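Local coordinates for PPC domain-containing protein (Archaeoglobus fulgidus, PDB 2H6L) that is of unknown function but binds zinc through a cluster of histidines and belongs to the PPC (plants and prokaryotes conserved) domain family, assembling as a trimer, at residues S41-G52 with H104-V115; L66-G77 with I90-Y101. All coordinates share one frame; numbering follows the deposited sequence.

Contacts 1 and 2 illustrate how a single antiparallel sheet can carry a metal site on its neighbouring strands. Their centres lie about 7 Å apart within the PPC domain, and contact 2 (66-77 with 90-101) is nested along the chain inside the loop closed by contact 1 (41-52 with 104-115). Both draw on strand 99-110, and strand 70-82 also pairs with strands 38-43 and 45-55, so the two meet directly, with Gly44 O 2.7 Å from Ile72 N in a probable hydrogen bond. Each supplies one zinc ligand; His89 is the third histidine. Both contacts also reach the second subunit. Pairing of strands 85-96 and 99-110 brings His91 (contact 2) and His104 (contact 1) to one zinc ion.

Contact 1: S41-G52 with H104-V115; sequences SAIGAVRSAVIG and HLFSAEVFACEV. With ZN (zinc ion), chain D.
Arg47 and Glu109 meet where segment 41-52 turns a corner between two strands, and the glutamate can be followed outward. Its CB lies against Ser48 OG at 3.6 Å. With CG anti to the backbone N (chi1 -170°) and the chain extended beyond it, the carboxylate is carried out across the arginine at a slant. CD comes within 4.0 Å of Arg47 CD, and OE1 stays on the Ser48 side, 3.8 Å from its OG. OE2 comes close to Arg47 CD and forms a salt bridge to Arg47 NH1 at 2.8 Å; the hydrogen bond within it is weak, the carboxylate and guanidinium planes standing 78° apart. The main chain adds a second link, from Arg47 N to Glu109 O.

On both sides of this corner the strands run antiparallel, and each run contains a classic beta bulge. Phe111 and Ala112 both donate to Ala45 O, from the same face of its plane, while Phe106 and Ser107 share Val50 O. At the second bulge, Val50 CG1 rests on Phe106 CB at 3.9 Å and CG2 approaches Ser107 OG. The edge of the Phe106 ring meets the backbone carbon of Ile51, and His104 CD2 sits over the rim of one face. His104 binds zinc through ND1 at 2.1 Å.

Glu114 turns to the second subunit, where OE2 forms a salt bridge with Arg127 and OE1 a hydrogen bond with His89, both of that chain. Within the subunit, Val110, Cys113 and Val115 pack against helix 22-33, Ala42 and Val46 against strand 70-82, and Ile51 and Leu105 against strand 85-96.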
loop_
_atom_site.group_PDB
_atom_site.type_symbol
_atom_site.label_atom_id
_atom_site.label_comp_id
_atom_site.label_asym_id
_atom_site.label_seq_id
_atom_site.Cartn_x
_atom_site.Cartn_y
_atom_site.Cartn_z
ATOM N N SER A 41 -2.965 -0.423 -6.729
ATOM C CA SER A 41 -2.006 -1.143 -5.910
ATOM C C SER A 41 -1.465 -2.325 -6.721
ATOM O O SER A 41 -2.187 -2.907 -7.522
ATOM C CB SER A 41 -2.678 -1.649 -4.642
ATOM O OG SER A 41 -1.737 -2.305 -3.820
ATOM N N ALA A 42 -0.198 -2.672 -6.525
ATOM C CA ALA A 42 0.381 -3.796 -7.255
ATOM C C ALA A 42 1.618 -4.365 -6.584
ATOM O O ALA A 42 2.255 -3.706 -5.763
ATOM C CB ALA A 42 0.724 -3.368 -8.690
ATOM N N ILE A 43 1.937 -5.611 -6.925
ATOM C CA ILE A 43 3.126 -6.275 -6.413
ATOM C C ILE A 43 3.635 -7.152 -7.545
ATOM O O ILE A 43 2.933 -7.363 -8.529
ATOM C CB ILE A 43 2.851 -7.170 -5.175
ATOM C CG1 ILE A 43 1.836 -8.263 -5.513
ATOM C CG2 ILE A 43 2.372 -6.321 -4.006
ATOM C CD1 ILE A 43 1.714 -9.330 -4.410
ATOM N N GLY A 44 4.850 -7.664 -7.409
ATOM C CA GLY A 44 5.398 -8.502 -8.457
ATOM C C GLY A 44 6.855 -8.173 -8.674
ATOM O O GLY A 44 7.573 -7.905 -7.719
ATOM N N ALA A 45 7.298 -8.193 -9.927
ATOM C CA ALA A 45 8.688 -7.890 -10.232
ATOM C C ALA A 45 8.798 -7.257 -11.611
ATOM O O ALA A 45 7.952 -7.480 -12.472
ATOM C CB ALA A 45 9.530 -9.164 -10.169
ATOM N N VAL A 46 9.859 -6.482 -11.806
ATOM C CA VAL A 46 10.110 -5.798 -13.069
ATOM C C VAL A 46 11.517 -6.106 -13.562
ATOM O O VAL A 46 12.397 -6.449 -12.774
ATOM C CB VAL A 46 9.974 -4.262 -12.912
ATOM C CG1 VAL A 46 8.578 -3.903 -12.418
ATOM C CG2 VAL A 46 11.020 -3.748 -11.948
ATOM N N ARG A 47 11.725 -5.969 -14.867
ATOM C CA ARG A 47 13.029 -6.220 -15.479
ATOM C C ARG A 47 13.888 -4.957 -15.478
ATOM O O ARG A 47 15.112 -5.020 -15.601
ATOM C CB ARG A 47 12.836 -6.720 -16.913
ATOM C CG ARG A 47 11.856 -7.894 -17.027
ATOM C CD ARG A 47 11.880 -8.465 -18.442
ATOM N NE ARG A 47 13.181 -9.051 -18.763
ATOM C CZ ARG A 47 13.670 -9.155 -19.995
ATOM N NH1 ARG A 47 12.968 -8.709 -21.030
ATOM N NH2 ARG A 47 14.864 -9.706 -20.191
ATOM N N SER A 48 13.239 -3.805 -15.347
ATOM C CA SER A 48 13.949 -2.530 -15.312
ATOM C C SER A 48 12.947 -1.441 -14.990
ATOM O O SER A 48 11.748 -1.691 -14.939
ATOM C CB SER A 48 14.594 -2.232 -16.663
ATOM O OG SER A 48 13.598 -2.042 -17.655
ATOM N N ALA A 49 13.428 -0.220 -14.798
ATOM C CA ALA A 49 12.511 0.849 -14.471
ATOM C C ALA A 49 13.148 2.217 -14.499
ATOM O O ALA A 49 14.370 2.357 -14.563
ATOM C CB ALA A 49 11.915 0.594 -13.085
ATOM N N VAL A 50 12.290 3.229 -14.461
ATOM C CA VAL A 50 12.724 4.610 -14.406
ATOM C C VAL A 50 11.885 5.264 -13.320
ATOM O O VAL A 50 10.662 5.323 -13.417
ATOM C CB VAL A 50 12.506 5.356 -15.740
ATOM C CG1 VAL A 50 12.904 6.826 -15.574
ATOM C CG2 VAL A 50 13.349 4.713 -16.849
ATOM N N ILE A 51 12.551 5.726 -12.270
ATOM C CA ILE A 51 11.876 6.373 -11.156
ATOM C C ILE A 51 12.480 7.760 -10.995
ATOM O O ILE A 51 13.316 8.178 -11.795
ATOM C CB ILE A 51 12.083 5.594 -9.839
ATOM C CG1 ILE A 51 13.569 5.566 -9.478
ATOM C CG2 ILE A 51 11.544 4.169 -9.983
ATOM C CD1 ILE A 51 13.854 5.007 -8.100
ATOM N N GLY A 52 12.069 8.476 -9.960
ATOM C CA GLY A 52 12.630 9.797 -9.763
ATOM C C GLY A 52 12.090 10.488 -8.543
ATOM O O GLY A 52 11.100 10.054 -7.960
ATOM N N HIS A 104 8.851 8.397 -7.521
ATOM C CA HIS A 104 7.771 8.609 -8.466
ATOM C C HIS A 104 8.089 7.645 -9.615
ATOM O O HIS A 104 9.228 7.578 -10.076
ATOM C CB HIS A 104 7.811 10.063 -8.957
ATOM C CG HIS A 104 6.707 10.422 -9.900
ATOM N ND1 HIS A 104 5.549 11.045 -9.491
ATOM C CD2 HIS A 104 6.579 10.228 -11.236
ATOM C CE1 HIS A 104 4.752 11.217 -10.531
ATOM N NE2 HIS A 104 5.355 10.728 -11.601
ATOM N N LEU A 105 7.093 6.893 -10.067
ATOM C CA LEU A 105 7.304 5.934 -11.145
ATOM C C LEU A 105 7.034 6.539 -12.517
ATOM O O LEU A 105 5.977 7.121 -12.745
ATOM C CB LEU A 105 6.401 4.716 -10.942
ATOM C CG LEU A 105 6.450 3.643 -12.027
ATOM C CD1 LEU A 105 7.829 2.993 -12.034
ATOM C CD2 LEU A 105 5.364 2.604 -11.759
ATOM N N PHE A 106 7.990 6.391 -13.429
ATOM C CA PHE A 106 7.837 6.913 -14.785
ATOM C C PHE A 106 7.577 5.770 -15.747
ATOM O O PHE A 106 6.679 5.847 -16.588
ATOM C CB PHE A 106 9.090 7.679 -15.211
ATOM C CG PHE A 106 9.246 9.006 -14.523
ATOM C CD1 PHE A 106 8.429 10.078 -14.862
ATOM C CD2 PHE A 106 10.196 9.180 -13.527
ATOM C CE1 PHE A 106 8.557 11.305 -14.220
ATOM C CE2 PHE A 106 10.329 10.405 -12.876
ATOM C CZ PHE A 106 9.511 11.467 -13.223
ATOM N N SER A 107 8.369 4.709 -15.622
ATOM C CA SER A 107 8.203 3.527 -16.466
ATOM C C SER A 107 8.819 2.301 -15.809
ATOM O O SER A 107 9.717 2.408 -14.969
ATOM C CB SER A 107 8.864 3.730 -17.830
ATOM O OG SER A 107 10.279 3.728 -17.708
ATOM N N ALA A 108 8.328 1.135 -16.210
ATOM C CA ALA A 108 8.826 -0.128 -15.701
ATOM C C ALA A 108 8.457 -1.238 -16.668
ATOM O O ALA A 108 7.315 -1.342 -17.113
ATOM C CB ALA A 108 8.240 -0.422 -14.328
ATOM N N GLU A 109 9.444 -2.052 -17.012
ATOM C CA GLU A 109 9.211 -3.178 -17.897
ATOM C C GLU A 109 8.740 -4.284 -16.972
ATOM O O GLU A 109 9.408 -4.602 -15.994
ATOM C CB GLU A 109 10.501 -3.592 -18.586
ATOM C CG GLU A 109 10.302 -4.600 -19.694
ATOM C CD GLU A 109 11.603 -4.946 -20.386
ATOM O OE1 GLU A 109 12.370 -4.008 -20.700
ATOM O OE2 GLU A 109 11.856 -6.149 -20.620
ATOM N N VAL A 110 7.587 -4.859 -17.277
ATOM C CA VAL A 110 7.032 -5.918 -16.449
ATOM C C VAL A 110 7.655 -7.310 -16.613
ATOM O O VAL A 110 7.949 -7.748 -17.734
ATOM C CB VAL A 110 5.527 -6.068 -16.707
ATOM C CG1 VAL A 110 4.996 -7.294 -15.975
ATOM C CG2 VAL A 110 4.798 -4.821 -16.264
ATOM N N PHE A 111 7.850 -7.992 -15.484
ATOM C CA PHE A 111 8.342 -9.362 -15.487
ATOM C C PHE A 111 7.083 -10.158 -15.161
ATOM O O PHE A 111 6.652 -11.026 -15.929
ATOM C CB PHE A 111 9.391 -9.605 -14.404
ATOM C CG PHE A 111 9.877 -11.033 -14.357
ATOM C CD1 PHE A 111 10.698 -11.537 -15.365
ATOM C CD2 PHE A 111 9.456 -11.892 -13.353
ATOM C CE1 PHE A 111 11.088 -12.871 -15.376
ATOM C CE2 PHE A 111 9.838 -13.237 -13.350
ATOM C CZ PHE A 111 10.655 -13.728 -14.366
ATOM N N ALA A 112 6.496 -9.839 -14.009
ATOM C CA ALA A 112 5.250 -10.441 -13.540
ATOM C C ALA A 112 4.622 -9.397 -12.627
ATOM O O ALA A 112 5.232 -8.978 -11.638
ATOM C CB ALA A 112 5.517 -11.733 -12.768
ATOM N N CYS A 113 3.409 -8.966 -12.962
ATOM C CA CYS A 113 2.740 -7.946 -12.169
ATOM C C CYS A 113 1.253 -8.204 -11.981
ATOM O O CYS A 113 0.530 -8.450 -12.935
ATOM C CB CYS A 113 2.946 -6.575 -12.819
ATOM S SG CYS A 113 2.355 -5.180 -11.834
ATOM N N GLU A 114 0.813 -8.149 -10.729
ATOM C CA GLU A 114 -0.580 -8.359 -10.379
ATOM C C GLU A 114 -1.043 -7.025 -9.811
ATOM O O GLU A 114 -0.541 -6.555 -8.791
ATOM C CB GLU A 114 -0.688 -9.498 -9.353
ATOM C CG GLU A 114 0.022 -10.772 -9.840
ATOM C CD GLU A 114 -0.016 -11.952 -8.860
ATOM O OE1 GLU A 114 -0.125 -11.741 -7.635
ATOM O OE2 GLU A 114 0.092 -13.105 -9.329
ATOM N N VAL A 115 -2.004 -6.416 -10.494
ATOM C CA VAL A 115 -2.505 -5.109 -10.113
ATOM C C VAL A 115 -3.925 -5.147 -9.577
ATOM O O VAL A 115 -4.771 -5.881 -10.088
ATOM C CB VAL A 115 -2.486 -4.145 -11.335
ATOM C CG1 VAL A 115 -2.800 -2.723 -10.894
ATOM C CG2 VAL A 115 -1.137 -4.214 -12.033
HETATM ZN ZN ZN D . 4.655 11.575 -7.610
#

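Contact 2: L66-G77 with I90-Y101; sequences LMEPLEILSLSG and IHVLLGKDGEVY. With ZN (zinc ion), chain D.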
loop_
_atom_site.group_PDB
_atom_site.type_symbol
_atom_site.label_atom_id
_atom_site.label_comp_id
_atom_site.label_asym_id
_atom_site.label_seq_id
_atom_site.Cartn_x
_atom_site.Cartn_y
_atom_site.Cartn_z
ATOM N N LEU A 66 17.205 2.312 -13.704
ATOM C CA LEU A 66 17.562 1.050 -13.078
ATOM C C LEU A 66 17.415 -0.035 -14.129
ATOM O O LEU A 66 16.301 -0.395 -14.497
ATOM C CB LEU A 66 16.625 0.756 -11.910
ATOM C CG LEU A 66 16.720 1.690 -10.703
ATOM C CD1 LEU A 66 15.492 1.501 -9.834
ATOM C CD2 LEU A 66 18.003 1.404 -9.917
HETATM N N MSE A 67 18.540 -0.539 -14.621
HETATM C CA MSE A 67 18.519 -1.583 -15.631
HETATM C C MSE A 67 18.940 -2.921 -15.035
HETATM O O MSE A 67 19.867 -3.583 -15.509
HETATM C CB MSE A 67 19.415 -1.195 -16.811
HETATM C CG MSE A 67 18.871 -0.015 -17.621
HETATM SE SE MSE A 67 20.002 0.568 -19.094
HETATM C CE MSE A 67 19.577 -0.815 -20.380
ATOM N N GLU A 68 18.244 -3.297 -13.968
ATOM C CA GLU A 68 18.479 -4.553 -13.278
ATOM C C GLU A 68 17.136 -5.046 -12.778
ATOM O O GLU A 68 16.296 -4.254 -12.349
ATOM C CB GLU A 68 19.417 -4.376 -12.072
ATOM C CG GLU A 68 19.445 -5.610 -11.151
ATOM C CD GLU A 68 20.249 -5.413 -9.878
ATOM O OE1 GLU A 68 20.070 -4.367 -9.216
ATOM O OE2 GLU A 68 21.045 -6.314 -9.529
ATOM N N PRO A 69 16.906 -6.362 -12.845
ATOM C CA PRO A 69 15.642 -6.934 -12.379
ATOM C C PRO A 69 15.430 -6.522 -10.927
ATOM O O PRO A 69 16.364 -6.569 -10.130
ATOM C CB PRO A 69 15.879 -8.431 -12.521
ATOM C CG PRO A 69 16.755 -8.501 -13.734
ATOM C CD PRO A 69 17.748 -7.390 -13.480
ATOM N N LEU A 70 14.211 -6.118 -10.588
ATOM C CA LEU A 70 13.902 -5.696 -9.224
ATOM C C LEU A 70 12.517 -6.171 -8.817
ATOM O O LEU A 70 11.637 -6.337 -9.657
ATOM C CB LEU A 70 13.958 -4.166 -9.125
ATOM C CG LEU A 70 15.164 -3.442 -8.507
ATOM C CD1 LEU A 70 16.422 -4.264 -8.621
ATOM C CD2 LEU A 70 15.333 -2.092 -9.198
ATOM N N GLU A 71 12.331 -6.401 -7.521
ATOM C CA GLU A 71 11.036 -6.820 -7.009
ATOM C C GLU A 71 10.210 -5.561 -6.789
ATOM O O GLU A 71 10.754 -4.518 -6.425
ATOM C CB GLU A 71 11.183 -7.513 -5.653
ATOM C CG GLU A 71 11.921 -8.836 -5.658
ATOM C CD GLU A 71 11.017 -9.981 -6.023
ATOM O OE1 GLU A 71 9.970 -10.134 -5.358
ATOM O OE2 GLU A 71 11.346 -10.728 -6.967
ATOM N N ILE A 72 8.907 -5.648 -7.022
ATOM C CA ILE A 72 8.041 -4.513 -6.757
ATOM C C ILE A 72 7.724 -4.726 -5.287
ATOM O O ILE A 72 6.883 -5.549 -4.938
ATOM C CB ILE A 72 6.733 -4.570 -7.552
ATOM C CG1 ILE A 72 7.020 -4.541 -9.056
ATOM C CG2 ILE A 72 5.856 -3.381 -7.175
ATOM C CD1 ILE A 72 5.770 -4.684 -9.904
ATOM N N LEU A 73 8.428 -4.006 -4.425
ATOM C CA LEU A 73 8.231 -4.146 -2.989
ATOM C C LEU A 73 6.969 -3.439 -2.533
ATOM O O LEU A 73 6.348 -3.817 -1.530
ATOM C CB LEU A 73 9.445 -3.596 -2.258
ATOM C CG LEU A 73 10.756 -4.225 -2.729
ATOM C CD1 LEU A 73 11.927 -3.619 -1.968
ATOM C CD2 LEU A 73 10.705 -5.740 -2.516
ATOM N N SER A 74 6.590 -2.413 -3.291
ATOM C CA SER A 74 5.404 -1.626 -3.006
ATOM C C SER A 74 5.091 -0.735 -4.204
ATOM O O SER A 74 5.972 -0.057 -4.731
ATOM C CB SER A 74 5.625 -0.756 -1.763
ATOM O OG SER A 74 4.486 0.046 -1.500
ATOM N N LEU A 75 3.834 -0.764 -4.630
ATOM C CA LEU A 75 3.358 0.040 -5.749
ATOM C C LEU A 75 1.979 0.545 -5.348
ATOM O O LEU A 75 1.064 -0.237 -5.085
ATOM C CB LEU A 75 3.272 -0.806 -7.025
ATOM C CG LEU A 75 3.064 -0.014 -8.325
ATOM C CD1 LEU A 75 3.622 -0.815 -9.486
ATOM C CD2 LEU A 75 1.586 0.314 -8.532
ATOM N N SER A 76 1.834 1.858 -5.287
ATOM C CA SER A 76 0.569 2.446 -4.886
ATOM C C SER A 76 0.307 3.741 -5.638
ATOM O O SER A 76 1.231 4.447 -6.012
ATOM C CB SER A 76 0.588 2.719 -3.380
ATOM O OG SER A 76 -0.564 3.445 -3.001
ATOM N N GLY A 77 -0.958 4.059 -5.860
ATOM C CA GLY A 77 -1.243 5.288 -6.568
ATOM C C GLY A 77 -2.704 5.500 -6.866
ATOM O O GLY A 77 -3.572 4.823 -6.320
ATOM N N ILE A 90 1.783 7.144 -9.814
ATOM C CA ILE A 90 2.217 6.011 -9.009
ATOM C C ILE A 90 3.573 6.164 -8.351
ATOM O O ILE A 90 4.520 6.659 -8.956
ATOM C CB ILE A 90 2.276 4.733 -9.877
ATOM C CG1 ILE A 90 0.932 4.511 -10.563
ATOM C CG2 ILE A 90 2.671 3.528 -9.015
ATOM C CD1 ILE A 90 0.990 3.514 -11.702
ATOM N N HIS A 91 3.662 5.719 -7.103
ATOM C CA HIS A 91 4.916 5.751 -6.375
ATOM C C HIS A 91 5.279 4.304 -6.082
ATOM O O HIS A 91 4.398 3.474 -5.847
ATOM C CB HIS A 91 4.781 6.554 -5.078
ATOM C CG HIS A 91 4.901 8.036 -5.275
ATOM N ND1 HIS A 91 5.268 8.897 -4.263
ATOM C CD2 HIS A 91 4.725 8.805 -6.375
ATOM C CE1 HIS A 91 5.316 10.131 -4.731
ATOM N NE2 HIS A 91 4.991 10.102 -6.011
ATOM N N VAL A 92 6.567 3.989 -6.114
ATOM C CA VAL A 92 6.988 2.620 -5.864
ATOM C C VAL A 92 8.240 2.480 -5.040
ATOM O O VAL A 92 8.987 3.434 -4.813
ATOM C CB VAL A 92 7.278 1.851 -7.180
ATOM C CG1 VAL A 92 6.017 1.718 -8.007
ATOM C CG2 VAL A 92 8.385 2.569 -7.963
ATOM N N LEU A 93 8.441 1.246 -4.602
ATOM C CA LEU A 93 9.612 0.826 -3.856
ATOM C C LEU A 93 10.009 -0.451 -4.589
ATOM O O LEU A 93 9.228 -1.404 -4.683
ATOM C CB LEU A 93 9.253 0.543 -2.400
ATOM C CG LEU A 93 9.323 1.796 -1.528
ATOM C CD1 LEU A 93 8.107 1.892 -0.625
ATOM C CD2 LEU A 93 10.610 1.754 -0.725
ATOM N N LEU A 94 11.206 -0.432 -5.157
ATOM C CA LEU A 94 11.739 -1.556 -5.916
ATOM C C LEU A 94 13.057 -1.973 -5.301
ATOM O O LEU A 94 13.765 -1.152 -4.722
ATOM C CB LEU A 94 11.994 -1.144 -7.371
ATOM C CG LEU A 94 10.875 -0.996 -8.405
ATOM C CD1 LEU A 94 9.553 -0.692 -7.749
ATOM C CD2 LEU A 94 11.273 0.099 -9.389
ATOM N N GLY A 95 13.397 -3.247 -5.437
ATOM C CA GLY A 95 14.656 -3.702 -4.891
ATOM C C GLY A 95 14.651 -5.153 -4.480
ATOM O O GLY A 95 13.740 -5.906 -4.815
ATOM N N LYS A 96 15.686 -5.533 -3.745
ATOM C CA LYS A 96 15.845 -6.896 -3.270
ATOM C C LYS A 96 16.628 -6.836 -1.963
ATOM O O LYS A 96 17.654 -6.157 -1.876
ATOM C CB LYS A 96 16.599 -7.718 -4.319
ATOM C CG LYS A 96 17.965 -7.152 -4.668
ATOM C CD LYS A 96 18.520 -7.745 -5.954
ATOM C CE LYS A 96 17.791 -7.198 -7.175
ATOM N NZ LYS A 96 18.446 -7.609 -8.450
ATOM N N ASP A 97 16.129 -7.543 -0.952
ATOM C CA ASP A 97 16.748 -7.569 0.369
ATOM C C ASP A 97 17.014 -6.164 0.897
ATOM O O ASP A 97 16.081 -5.399 1.112
ATOM C CB ASP A 97 18.051 -8.364 0.339
ATOM C CG ASP A 97 17.824 -9.829 0.051
ATOM O OD1 ASP A 97 16.780 -10.366 0.486
ATOM O OD2 ASP A 97 18.694 -10.444 -0.601
ATOM N N GLY A 98 18.285 -5.828 1.097
ATOM C CA GLY A 98 18.634 -4.514 1.604
ATOM C C GLY A 98 18.878 -3.470 0.528
ATOM O O GLY A 98 19.172 -2.314 0.840
ATOM N N GLU A 99 18.775 -3.876 -0.735
ATOM C CA GLU A 99 18.970 -2.959 -1.857
ATOM C C GLU A 99 17.600 -2.414 -2.227
ATOM O O GLU A 99 16.839 -3.061 -2.947
ATOM C CB GLU A 99 19.569 -3.696 -3.056
ATOM C CG GLU A 99 20.048 -2.783 -4.187
ATOM C CD GLU A 99 20.412 -3.554 -5.447
ATOM O OE1 GLU A 99 20.841 -4.719 -5.330
ATOM O OE2 GLU A 99 20.281 -2.996 -6.556
ATOM N N VAL A 100 17.281 -1.224 -1.731
ATOM C CA VAL A 100 15.978 -0.636 -2.007
ATOM C C VAL A 100 16.046 0.751 -2.628
ATOM O O VAL A 100 16.841 1.591 -2.218
ATOM C CB VAL A 100 15.131 -0.555 -0.721
ATOM C CG1 VAL A 100 13.755 -0.001 -1.041
ATOM C CG2 VAL A 100 15.022 -1.939 -0.086
ATOM N N TYR A 101 15.186 0.971 -3.619
ATOM C CA TYR A 101 15.097 2.246 -4.326
ATOM C C TYR A 101 13.633 2.641 -4.251
ATOM O O TYR A 101 12.767 1.778 -4.124
ATOM C CB TYR A 101 15.477 2.071 -5.796
ATOM C CG TYR A 101 16.833 1.454 -6.027
ATOM C CD1 TYR A 101 17.999 2.206 -5.897
ATOM C CD2 TYR A 101 16.951 0.117 -6.399
ATOM C CE1 TYR A 101 19.252 1.638 -6.138
ATOM C CE2 TYR A 101 18.193 -0.457 -6.642
ATOM C CZ TYR A 101 19.337 0.305 -6.515
ATOM O OH TYR A 101 20.553 -0.257 -6.790
HETATM ZN ZN ZN D . 4.655 11.575 -7.610
HETATM O O HOH W 1 4.111 2.350 -3.035
#
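Leu66 lays its CD2 methyl over the middle of the Tyr101 ring, 3.7 Å from the centroid and 8° off the ring normal, in a CH-pi contact. Leu70 crosses the tyrosine at about a right angle and brings CD2 to 3.9 Å from Tyr101 CD2, while its other methyl meets Lys96 CE. Tyr101 OH donates to Glu99 OE2; an alanine in place of Tyr101 would probably leave the Leu66 methyl without its ring and the Glu99 carboxylate without this bond and freer to turn. The Lys96 chain bends at chi3 (73°), which turns NZ back to Pro69 O, 2.9 Å away, and into a salt bridge with Glu68 OE2.

Strands 70-82 and 85-96 form a beta hairpin, interrupted by a classic bulge at which Leu73 and Ser74 both donate to Leu93 O. A type II' turn from Lys96 to Glu99 leads into the next strand. Beyond the bulge Leu75 and Val92 lie side by side, with Leu75 CG tight against Val92 CG1 at 3.4 Å. Ser74 OG donates to a water that bridges to His91 O. The His91 ring binds zinc through NE2 at 2.2 Å, and its ND1 is hydrogen-bonded to Ile72 O of the third subunit.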